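Local coordinates for protein nicastrin (Dictyostelium purpureum, PDB 4R12) that is probably an essential subunit of gamma-secretase, the complex that cleaves membrane proteins such as Notch receptors and the amyloid precursor within the membrane, at residues 20-28 and 224-232; 168-179 and 575-586. All coordinates share one frame; numbering follows the deposited sequence.

Contact 1 (20-28 and 224-232); sequences SSYPCTKIM and TAFFRDLSI
Where small-lobe and large-lobe sequence of nicastrin pack together, Tyr22 meets Leu230 and Thr25 meets Arg228. Residues 20-28 run along strand 21-29, which is interrupted near its middle. Residues 224-232 lie in the loop between strand 214-220 and helix 234-252. Leu230 sets CD2 almost on the normal through the Tyr22 ring, 3.5 Å from its centroid, a CH-pi contact over the face. Asp229 CB comes obliquely to the same ring, 3.7 Å from Tyr22 CD1. At the other end, Arg228 NH2 donates to Thr25 OG1 at 2.9 Å. The bond is nearly straight (170°) and lies in the guanidinium plane. The arginine chain bends at chi3 (-81°), which turns the guanidinium toward the threonine. Ile27 CG1 lies over one guanidinium face, 4.0 Å from Arg228 NH2. A water also joins Arg228 NE to Thr25 OG1, so the two side chains are linked twice. Two further waters donate to Pro23 O. One of them accepts from Asp229 N and donates to Asp229 OD2; the other accepts from Arg228 N. Between the two ends, Cys24 SG, in a disulfide with Cys36, lies oblique to the Phe226 ring, 3.8 Å from CE1. Phe226 and Phe227 also meet Phe77. The contact is buried, and it seats this loop of the large lobe against strand 21-29 of the small lobe.

Contact 2 (168-179 and 575-586); sequences AWGAELDSFMQG and SNWDYTALKVFK
This is an antiparallel strand pair that joins the C-terminal strand 581-586 to strand 169-174 of the small lobe. Backbone bonds run both ways between Gly170 and Phe585, Glu172 and Lys583, and Asp174 and Ala581. The Phe585 ring folds back over the partner strand. Its chi1 of 55° puts CE2 3.4 Å from Ala171 C, while Gly170 O lies over one face. Gly170, without a side chain, probably leaves room for the CE1 side of the ring. On the same face of the sheet, Lys583 NZ makes a long, weak salt bridge to Asp174 OD2 at 3.4 Å. Strand 169-174 also pairs with strand 43-50, so strand 581-586 extends a sheet of the small lobe. On the opposite face, Leu173 CD1 meets Leu582 CD1, and Val584 CG1 is 3.5 Å from Trp169 CE3. Lys586 lays its CG over the six-membered ring of Trp169. Past the end of strand 169-174, one water joins Phe176 N to Tyr579 O and a second joins Phe176 O to Asp578 N. Met177 SD comes obliquely to the Trp577 ring, a Met-aromatic contact. Ser575 OG accepts from Gly179 N and donates to Asn576 O, which Gln178 N reaches from the other side of its plane.

The centres of contacts 1 and 2 lie about 14 Å apart, and the two touch. Lys26 O and Ser575 N, 2.9 Å apart, probably form a hydrogen bond between strands 21-29 and 572-575. Thr25 CG2 packs against Trp577 CH2, and Met28 CE against Gly179. Along the chain the order is 20-28, 168-179, 224-232, 575-586, so the segments alternate. Contact 1 sits at the meeting of the lobes, joining small-lobe to large-lobe sequence. Contact 2 lies farther from the centre of the chain. It runs outward from contact 1 along the small lobe, bringing the C-terminal strand back to the part of the fold where the chain began.

Contact 1 (20-28 and 224-232)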
loop_
_atom_site.group_PDB
_atom_site.type_symbol
_atom_site.label_atom_id
_atom_site.label_comp_id
_atom_site.label_asym_id
_atom_site.label_seq_id
_atom_site.Cartn_x
_atom_site.Cartn_y
_atom_site.Cartn_z
ATOM N N SER A 20 -1.298 11.746 -18.732
ATOM C CA SER A 20 -1.688 11.435 -17.373
ATOM C C SER A 20 -2.929 10.574 -17.396
ATOM O O SER A 20 -4.013 11.040 -17.094
ATOM C CB SER A 20 -1.931 12.685 -16.575
ATOM O OG SER A 20 -0.879 13.598 -16.757
ATOM N N SER A 21 -2.738 9.320 -17.789
ATOM C CA SER A 21 -3.797 8.310 -17.767
ATOM C C SER A 21 -3.421 7.138 -16.858
ATOM O O SER A 21 -2.241 6.774 -16.737
ATOM C CB SER A 21 -4.093 7.798 -19.177
ATOM O OG SER A 21 -3.116 6.861 -19.591
ATOM N N TYR A 22 -4.438 6.539 -16.234
ATOM C CA TYR A 22 -4.222 5.545 -15.197
ATOM C C TYR A 22 -5.041 4.292 -15.504
ATOM O O TYR A 22 -6.244 4.251 -15.267
ATOM C CB TYR A 22 -4.596 6.114 -13.829
ATOM C CG TYR A 22 -4.073 7.520 -13.586
ATOM C CD1 TYR A 22 -2.737 7.746 -13.295
ATOM C CD2 TYR A 22 -4.925 8.621 -13.641
ATOM C CE1 TYR A 22 -2.250 9.042 -13.082
ATOM C CE2 TYR A 22 -4.448 9.913 -13.425
ATOM C CZ TYR A 22 -3.111 10.114 -13.146
ATOM O OH TYR A 22 -2.629 11.395 -12.912
ATOM N N PRO A 23 -4.379 3.268 -16.042
ATOM C CA PRO A 23 -5.090 2.084 -16.543
ATOM C C PRO A 23 -5.524 1.118 -15.445
ATOM O O PRO A 23 -4.889 1.009 -14.386
ATOM C CB PRO A 23 -4.055 1.423 -17.453
ATOM C CG PRO A 23 -2.733 1.792 -16.828
ATOM C CD PRO A 23 -2.919 3.179 -16.241
ATOM N N CYS A 24 -6.625 0.430 -15.714
ATOM C CA CYS A 24 -6.974 -0.795 -15.027
ATOM C C CYS A 24 -6.141 -1.929 -15.627
ATOM O O CYS A 24 -6.117 -2.094 -16.842
ATOM C CB CYS A 24 -8.473 -1.074 -15.183
ATOM S SG CYS A 24 -8.993 -2.689 -14.593
ATOM N N THR A 25 -5.442 -2.696 -14.794
ATOM C CA THR A 25 -4.549 -3.736 -15.313
ATOM C C THR A 25 -5.079 -5.109 -14.934
ATOM O O THR A 25 -6.016 -5.200 -14.142
ATOM C CB THR A 25 -3.124 -3.566 -14.773
ATOM O OG1 THR A 25 -3.147 -3.706 -13.355
ATOM C CG2 THR A 25 -2.561 -2.175 -15.144
ATOM N N LYS A 26 -4.488 -6.161 -15.493
ATOM C CA LYS A 26 -4.966 -7.529 -15.250
ATOM C C LYS A 26 -4.131 -8.255 -14.197
ATOM O O LYS A 26 -2.891 -8.278 -14.259
ATOM C CB LYS A 26 -4.968 -8.349 -16.555
ATOM C CG LYS A 26 -6.033 -9.473 -16.588
ATOM C CD LYS A 26 -7.349 -8.929 -17.159
ATOM C CE LYS A 26 -8.539 -9.856 -16.931
ATOM N NZ LYS A 26 -9.765 -9.269 -17.569
ATOM N N ILE A 27 -4.820 -8.852 -13.226
ATOM C CA ILE A 27 -4.166 -9.645 -12.201
ATOM C C ILE A 27 -4.711 -11.070 -12.250
ATOM O O ILE A 27 -5.921 -11.272 -12.258
ATOM C CB ILE A 27 -4.392 -9.061 -10.789
ATOM C CG1 ILE A 27 -3.955 -7.594 -10.719
ATOM C CG2 ILE A 27 -3.683 -9.907 -9.738
ATOM C CD1 ILE A 27 -2.481 -7.401 -10.703
ATOM N N MET A 28 -3.822 -12.053 -12.297
ATOM C CA MET A 28 -4.260 -13.444 -12.297
ATOM C C MET A 28 -4.175 -14.043 -10.891
ATOM O O MET A 28 -3.355 -13.623 -10.068
ATOM C CB MET A 28 -3.442 -14.274 -13.288
ATOM C CG MET A 28 -4.083 -14.389 -14.669
ATOM S SD MET A 28 -4.400 -12.810 -15.482
ATOM C CE MET A 28 -2.715 -12.199 -15.563
ATOM N N THR A 224 -4.198 -0.330 -2.034
ATOM C CA THR A 224 -4.930 -0.895 -3.170
ATOM C C THR A 224 -5.867 0.129 -3.773
ATOM O O THR A 224 -6.201 1.126 -3.145
ATOM C CB THR A 224 -5.767 -2.126 -2.783
ATOM O OG1 THR A 224 -6.610 -1.799 -1.666
ATOM C CG2 THR A 224 -4.874 -3.302 -2.432
ATOM N N ALA A 225 -6.302 -0.156 -4.999
ATOM C CA ALA A 225 -7.259 0.673 -5.712
ATOM C C ALA A 225 -7.702 -0.058 -6.974
ATOM O O ALA A 225 -7.075 -1.042 -7.387
ATOM C CB ALA A 225 -6.667 2.016 -6.063
ATOM N N PHE A 226 -8.793 0.410 -7.566
ATOM C CA PHE A 226 -9.231 -0.090 -8.864
ATOM C C PHE A 226 -8.163 0.336 -9.872
ATOM O O PHE A 226 -7.708 -0.463 -10.679
ATOM C CB PHE A 226 -10.603 0.470 -9.246
ATOM C CG PHE A 226 -11.244 -0.225 -10.424
ATOM C CD1 PHE A 226 -10.893 0.114 -11.721
ATOM C CD2 PHE A 226 -12.201 -1.216 -10.224
ATOM C CE1 PHE A 226 -11.481 -0.514 -12.808
ATOM C CE2 PHE A 226 -12.801 -1.861 -11.311
ATOM C CZ PHE A 226 -12.437 -1.506 -12.598
ATOM N N PHE A 227 -7.785 1.609 -9.797
ATOM C CA PHE A 227 -6.718 2.181 -10.630
ATOM C C PHE A 227 -5.470 2.314 -9.777
ATOM O O PHE A 227 -5.333 3.277 -9.022
ATOM C CB PHE A 227 -7.130 3.553 -11.193
ATOM C CG PHE A 227 -8.391 3.509 -12.004
ATOM C CD1 PHE A 227 -8.398 2.925 -13.261
ATOM C CD2 PHE A 227 -9.568 4.021 -11.505
ATOM C CE1 PHE A 227 -9.567 2.855 -14.008
ATOM C CE2 PHE A 227 -10.735 3.962 -12.249
ATOM C CZ PHE A 227 -10.733 3.382 -13.505
ATOM N N ARG A 228 -4.560 1.353 -9.886
ATOM C CA ARG A 228 -3.495 1.241 -8.894
ATOM C C ARG A 228 -2.431 2.349 -8.974
ATOM O O ARG A 228 -1.683 2.555 -8.004
ATOM C CB ARG A 228 -2.860 -0.157 -8.983
ATOM C CG ARG A 228 -3.791 -1.239 -8.350
ATOM C CD ARG A 228 -3.376 -2.677 -8.664
ATOM N NE ARG A 228 -3.816 -3.124 -9.989
ATOM C CZ ARG A 228 -5.050 -3.544 -10.274
ATOM N NH1 ARG A 228 -5.986 -3.577 -9.330
ATOM N NH2 ARG A 228 -5.354 -3.931 -11.517
ATOM N N ASP A 229 -2.372 3.080 -10.084
ATOM C CA ASP A 229 -1.489 4.251 -10.142
ATOM C C ASP A 229 -2.036 5.390 -9.285
ATOM O O ASP A 229 -1.349 6.379 -9.062
ATOM C CB ASP A 229 -1.299 4.744 -11.574
ATOM C CG ASP A 229 -0.546 3.750 -12.430
ATOM O OD1 ASP A 229 0.515 3.256 -11.982
ATOM O OD2 ASP A 229 -1.040 3.436 -13.537
ATOM N N LEU A 230 -3.278 5.249 -8.814
ATOM C CA LEU A 230 -3.920 6.272 -7.990
ATOM C C LEU A 230 -4.078 5.814 -6.545
ATOM O O LEU A 230 -4.875 6.386 -5.801
ATOM C CB LEU A 230 -5.303 6.645 -8.543
ATOM C CG LEU A 230 -5.312 7.230 -9.958
ATOM C CD1 LEU A 230 -6.740 7.527 -10.422
ATOM C CD2 LEU A 230 -4.452 8.506 -9.970
ATOM N N SER A 231 -3.313 4.799 -6.153
ATOM C CA SER A 231 -3.472 4.167 -4.848
ATOM C C SER A 231 -2.789 4.922 -3.695
ATOM O O SER A 231 -1.868 4.376 -3.046
ATOM C CB SER A 231 -2.936 2.725 -4.910
ATOM O OG SER A 231 -1.587 2.720 -5.360
ATOM N N ILE A 232 -3.238 6.151 -3.455
ATOM C CA ILE A 232 -2.782 6.949 -2.316
ATOM C C ILE A 232 -3.066 6.224 -0.999
ATOM O O ILE A 232 -2.196 6.154 -0.120
ATOM C CB ILE A 232 -3.463 8.329 -2.301
ATOM C CG1 ILE A 232 -3.121 9.096 -3.587
ATOM C CG2 ILE A 232 -3.079 9.148 -1.036
ATOM C CD1 ILE A 232 -3.746 10.470 -3.649
HETATM O O HOH W 1 -3.661 2.918 -12.745
HETATM O O HOH W 2 -4.840 -0.646 -12.012
HETATM O O HOH W 3 -1.434 -2.914 -11.726
#

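Contact 2 (168-179 and 575-586)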
loop_
_atom_site.group_PDB
_atom_site.type_symbol
_atom_site.label_atom_id
_atom_site.label_comp_id
_atom_site.label_asym_id
_atom_site.label_seq_id
_atom_site.Cartn_x
_atom_site.Cartn_y
_atom_site.Cartn_z
ATOM N N ALA A 168 -17.465 14.011 -35.187
ATOM C CA ALA A 168 -17.563 13.798 -33.739
ATOM C C ALA A 168 -16.266 13.306 -33.080
ATOM O O ALA A 168 -15.272 13.032 -33.751
ATOM C CB ALA A 168 -18.693 12.820 -33.443
ATOM N N TRP A 169 -16.293 13.192 -31.755
ATOM C CA TRP A 169 -15.099 12.849 -30.983
ATOM C C TRP A 169 -15.027 11.380 -30.570
ATOM O O TRP A 169 -16.015 10.802 -30.115
ATOM C CB TRP A 169 -15.020 13.719 -29.729
ATOM C CG TRP A 169 -14.648 15.133 -30.007
ATOM C CD1 TRP A 169 -15.498 16.192 -30.173
ATOM C CD2 TRP A 169 -13.325 15.651 -30.157
ATOM N NE1 TRP A 169 -14.779 17.338 -30.413
ATOM C CE2 TRP A 169 -13.442 17.033 -30.410
ATOM C CE3 TRP A 169 -12.048 15.080 -30.106
ATOM C CZ2 TRP A 169 -12.331 17.853 -30.607
ATOM C CZ3 TRP A 169 -10.946 15.896 -30.301
ATOM C CH2 TRP A 169 -11.096 17.269 -30.548
ATOM N N GLY A 170 -13.842 10.793 -30.713
ATOM C CA GLY A 170 -13.607 9.417 -30.305
ATOM C C GLY A 170 -12.279 9.265 -29.587
ATOM O O GLY A 170 -11.517 10.226 -29.480
ATOM N N ALA A 171 -12.000 8.059 -29.093
ATOM C CA ALA A 171 -10.737 7.792 -28.404
ATOM C C ALA A 171 -10.257 6.367 -28.621
ATOM O O ALA A 171 -11.038 5.484 -28.963
ATOM C CB ALA A 171 -10.869 8.066 -26.908
ATOM N N GLU A 172 -8.959 6.156 -28.424
ATOM C CA GLU A 172 -8.397 4.816 -28.423
ATOM C C GLU A 172 -7.655 4.556 -27.122
ATOM O O GLU A 172 -6.841 5.369 -26.681
ATOM C CB GLU A 172 -7.458 4.601 -29.619
ATOM C CG GLU A 172 -6.642 3.317 -29.525
ATOM C CD GLU A 172 -5.821 3.044 -30.773
ATOM O OE1 GLU A 172 -6.281 3.398 -31.875
ATOM O OE2 GLU A 172 -4.716 2.477 -30.652
ATOM N N LEU A 173 -7.951 3.409 -26.519
ATOM C CA LEU A 173 -7.305 2.965 -25.296
ATOM C C LEU A 173 -6.412 1.743 -25.558
ATOM O O LEU A 173 -6.896 0.673 -25.943
ATOM C CB LEU A 173 -8.360 2.628 -24.225
ATOM C CG LEU A 173 -9.158 3.732 -23.517
ATOM C CD1 LEU A 173 -9.994 4.575 -24.476
ATOM C CD2 LEU A 173 -10.051 3.132 -22.417
ATOM N N ASP A 174 -5.113 1.909 -25.344
ATOM C CA ASP A 174 -4.137 0.828 -25.470
ATOM C C ASP A 174 -3.656 0.364 -24.099
ATOM O O ASP A 174 -2.999 1.121 -23.378
ATOM C CB ASP A 174 -2.921 1.276 -26.291
ATOM C CG ASP A 174 -3.295 1.799 -27.653
ATOM O OD1 ASP A 174 -4.108 1.147 -28.336
ATOM O OD2 ASP A 174 -2.773 2.866 -28.043
ATOM N N SER A 175 -3.982 -0.872 -23.745
ATOM C CA SER A 175 -3.483 -1.472 -22.517
ATOM C C SER A 175 -3.551 -2.980 -22.639
ATOM O O SER A 175 -4.294 -3.640 -21.918
ATOM C CB SER A 175 -4.276 -0.982 -21.295
ATOM O OG SER A 175 -5.638 -1.380 -21.362
ATOM N N PHE A 176 -2.773 -3.527 -23.572
ATOM C CA PHE A 176 -2.787 -4.959 -23.813
ATOM C C PHE A 176 -2.022 -5.726 -22.749
ATOM O O PHE A 176 -0.821 -5.534 -22.584
ATOM C CB PHE A 176 -2.202 -5.315 -25.180
ATOM C CG PHE A 176 -2.183 -6.797 -25.433
ATOM C CD1 PHE A 176 -3.368 -7.481 -25.666
ATOM C CD2 PHE A 176 -0.996 -7.511 -25.397
ATOM C CE1 PHE A 176 -3.368 -8.850 -25.874
ATOM C CE2 PHE A 176 -0.986 -8.890 -25.612
ATOM C CZ PHE A 176 -2.173 -9.555 -25.849
ATOM N N MET A 177 -2.735 -6.606 -22.048
ATOM C CA MET A 177 -2.166 -7.416 -20.981
ATOM C C MET A 177 -1.780 -8.789 -21.506
ATOM O O MET A 177 -2.633 -9.553 -21.952
ATOM C CB MET A 177 -3.161 -7.543 -19.818
ATOM C CG MET A 177 -3.566 -6.196 -19.211
ATOM S SD MET A 177 -2.225 -5.433 -18.271
ATOM C CE MET A 177 -2.378 -3.724 -18.801
ATOM N N GLN A 178 -0.492 -9.099 -21.467
ATOM C CA GLN A 178 -0.016 -10.367 -22.010
ATOM C C GLN A 178 -0.510 -11.558 -21.204
ATOM O O GLN A 178 -0.803 -12.602 -21.759
ATOM C CB GLN A 178 1.504 -10.401 -22.066
ATOM C CG GLN A 178 2.109 -9.456 -23.062
ATOM C CD GLN A 178 3.566 -9.765 -23.289
ATOM O OE1 GLN A 178 3.910 -10.607 -24.122
ATOM N NE2 GLN A 178 4.433 -9.103 -22.533
ATOM N N GLY A 179 -0.598 -11.390 -19.890
ATOM C CA GLY A 179 -1.029 -12.467 -19.019
ATOM C C GLY A 179 -2.539 -12.599 -18.943
ATOM O O GLY A 179 -3.267 -11.604 -18.933
ATOM N N SER A 575 -0.191 -9.255 -14.702
ATOM C CA SER A 575 0.175 -9.328 -16.118
ATOM C C SER A 575 1.353 -8.434 -16.460
ATOM O O SER A 575 1.433 -7.293 -15.978
ATOM C CB SER A 575 -1.007 -8.926 -16.992
ATOM O OG SER A 575 -0.637 -8.920 -18.361
ATOM N N ASN A 576 2.255 -8.941 -17.301
ATOM C CA ASN A 576 3.231 -8.086 -17.980
ATOM C C ASN A 576 2.502 -7.248 -19.013
ATOM O O ASN A 576 1.450 -7.654 -19.514
ATOM C CB ASN A 576 4.332 -8.893 -18.691
ATOM C CG ASN A 576 5.202 -9.702 -17.734
ATOM O OD1 ASN A 576 5.266 -9.421 -16.541
ATOM N ND2 ASN A 576 5.880 -10.714 -18.269
ATOM N N TRP A 577 3.053 -6.082 -19.337
ATOM C CA TRP A 577 2.577 -5.325 -20.489
ATOM C C TRP A 577 3.690 -4.472 -21.098
ATOM O O TRP A 577 4.643 -4.086 -20.408
ATOM C CB TRP A 577 1.384 -4.448 -20.105
ATOM C CG TRP A 577 1.685 -3.371 -19.103
ATOM C CD1 TRP A 577 2.284 -2.161 -19.347
ATOM C CD2 TRP A 577 1.368 -3.387 -17.705
ATOM N NE1 TRP A 577 2.366 -1.436 -18.179
ATOM C CE2 TRP A 577 1.813 -2.165 -17.160
ATOM C CE3 TRP A 577 0.760 -4.319 -16.860
ATOM C CZ2 TRP A 577 1.667 -1.851 -15.807
ATOM C CZ3 TRP A 577 0.616 -4.004 -15.516
ATOM C CH2 TRP A 577 1.070 -2.779 -15.005
ATOM N N ASP A 578 3.561 -4.182 -22.390
ATOM C CA ASP A 578 4.570 -3.391 -23.103
ATOM C C ASP A 578 4.390 -1.904 -22.864
ATOM O O ASP A 578 5.334 -1.212 -22.472
ATOM C CB ASP A 578 4.527 -3.683 -24.609
ATOM C CG ASP A 578 5.178 -5.007 -24.962
ATOM O OD1 ASP A 578 5.742 -5.654 -24.049
ATOM O OD2 ASP A 578 5.138 -5.397 -26.153
ATOM N N TYR A 579 3.180 -1.406 -23.102
ATOM C CA TYR A 579 2.907 0.020 -22.935
ATOM C C TYR A 579 1.420 0.317 -22.769
ATOM O O TYR A 579 0.555 -0.479 -23.154
ATOM C CB TYR A 579 3.444 0.813 -24.129
ATOM C CG TYR A 579 2.525 0.768 -25.326
ATOM C CD1 TYR A 579 2.448 -0.368 -26.115
ATOM C CD2 TYR A 579 1.725 1.856 -25.658
ATOM C CE1 TYR A 579 1.605 -0.424 -27.206
ATOM C CE2 TYR A 579 0.876 1.813 -26.747
ATOM C CZ TYR A 579 0.820 0.667 -27.519
ATOM O OH TYR A 579 -0.021 0.605 -28.611
ATOM N N THR A 580 1.140 1.488 -22.206
ATOM C CA THR A 580 -0.218 1.960 -21.991
ATOM C C THR A 580 -0.391 3.346 -22.609
ATOM O O THR A 580 0.475 4.207 -22.437
ATOM C CB THR A 580 -0.542 1.994 -20.484
ATOM O OG1 THR A 580 -1.013 0.705 -20.070
ATOM C CG2 THR A 580 -1.594 3.054 -20.175
ATOM N N ALA A 581 -1.490 3.569 -23.333
ATOM C CA ALA A 581 -1.717 4.879 -23.946
ATOM C C ALA A 581 -3.191 5.205 -24.179
ATOM O O ALA A 581 -4.020 4.327 -24.442
ATOM C CB ALA A 581 -0.956 4.983 -25.265
ATOM N N LEU A 582 -3.499 6.495 -24.089
ATOM C CA LEU A 582 -4.835 7.005 -24.336
ATOM C C LEU A 582 -4.757 8.135 -25.356
ATOM O O LEU A 582 -4.065 9.135 -25.145
ATOM C CB LEU A 582 -5.475 7.482 -23.026
ATOM C CG LEU A 582 -6.869 8.115 -23.009
ATOM C CD1 LEU A 582 -7.791 7.533 -24.061
ATOM C CD2 LEU A 582 -7.477 7.892 -21.629
ATOM N N LYS A 583 -5.461 7.963 -26.466
ATOM C CA LYS A 583 -5.425 8.930 -27.546
ATOM C C LYS A 583 -6.833 9.383 -27.884
ATOM O O LYS A 583 -7.766 8.579 -27.884
ATOM C CB LYS A 583 -4.755 8.328 -28.789
ATOM C CG LYS A 583 -3.421 7.643 -28.513
ATOM C CD LYS A 583 -3.034 6.698 -29.651
ATOM C CE LYS A 583 -1.754 5.937 -29.323
ATOM N NZ LYS A 583 -1.430 4.910 -30.356
ATOM N N VAL A 584 -6.984 10.673 -28.166
ATOM C CA VAL A 584 -8.266 11.218 -28.590
ATOM C C VAL A 584 -8.109 11.791 -30.000
ATOM O O VAL A 584 -7.030 12.252 -30.373
ATOM C CB VAL A 584 -8.779 12.283 -27.589
ATOM C CG1 VAL A 584 -9.983 13.028 -28.132
ATOM C CG2 VAL A 584 -9.143 11.612 -26.274
ATOM N N PHE A 585 -9.178 11.720 -30.786
ATOM C CA PHE A 585 -9.137 12.096 -32.191
ATOM C C PHE A 585 -10.552 12.352 -32.685
ATOM O O PHE A 585 -11.519 11.929 -32.047
ATOM C CB PHE A 585 -8.477 10.989 -33.010
ATOM C CG PHE A 585 -9.124 9.647 -32.827
ATOM C CD1 PHE A 585 -10.180 9.255 -33.634
ATOM C CD2 PHE A 585 -8.698 8.790 -31.828
ATOM C CE1 PHE A 585 -10.791 8.029 -33.457
ATOM C CE2 PHE A 585 -9.301 7.562 -31.645
ATOM C CZ PHE A 585 -10.350 7.180 -32.462
ATOM N N LYS A 586 -10.689 13.032 -33.819
ATOM C CA LYS A 586 -12.014 13.192 -34.409
ATOM C C LYS A 586 -12.273 12.082 -35.416
ATOM O O LYS A 586 -11.391 11.714 -36.190
ATOM C CB LYS A 586 -12.176 14.572 -35.051
ATOM C CG LYS A 586 -12.952 15.541 -34.161
ATOM C CD LYS A 586 -13.334 16.832 -34.870
ATOM C CE LYS A 586 -14.280 17.662 -34.003
ATOM N NZ LYS A 586 -14.567 19.002 -34.592
HETATM O O HOH W 4 -0.880 -1.830 -25.051
HETATM O O HOH W 5 1.397 -5.131 -23.814
#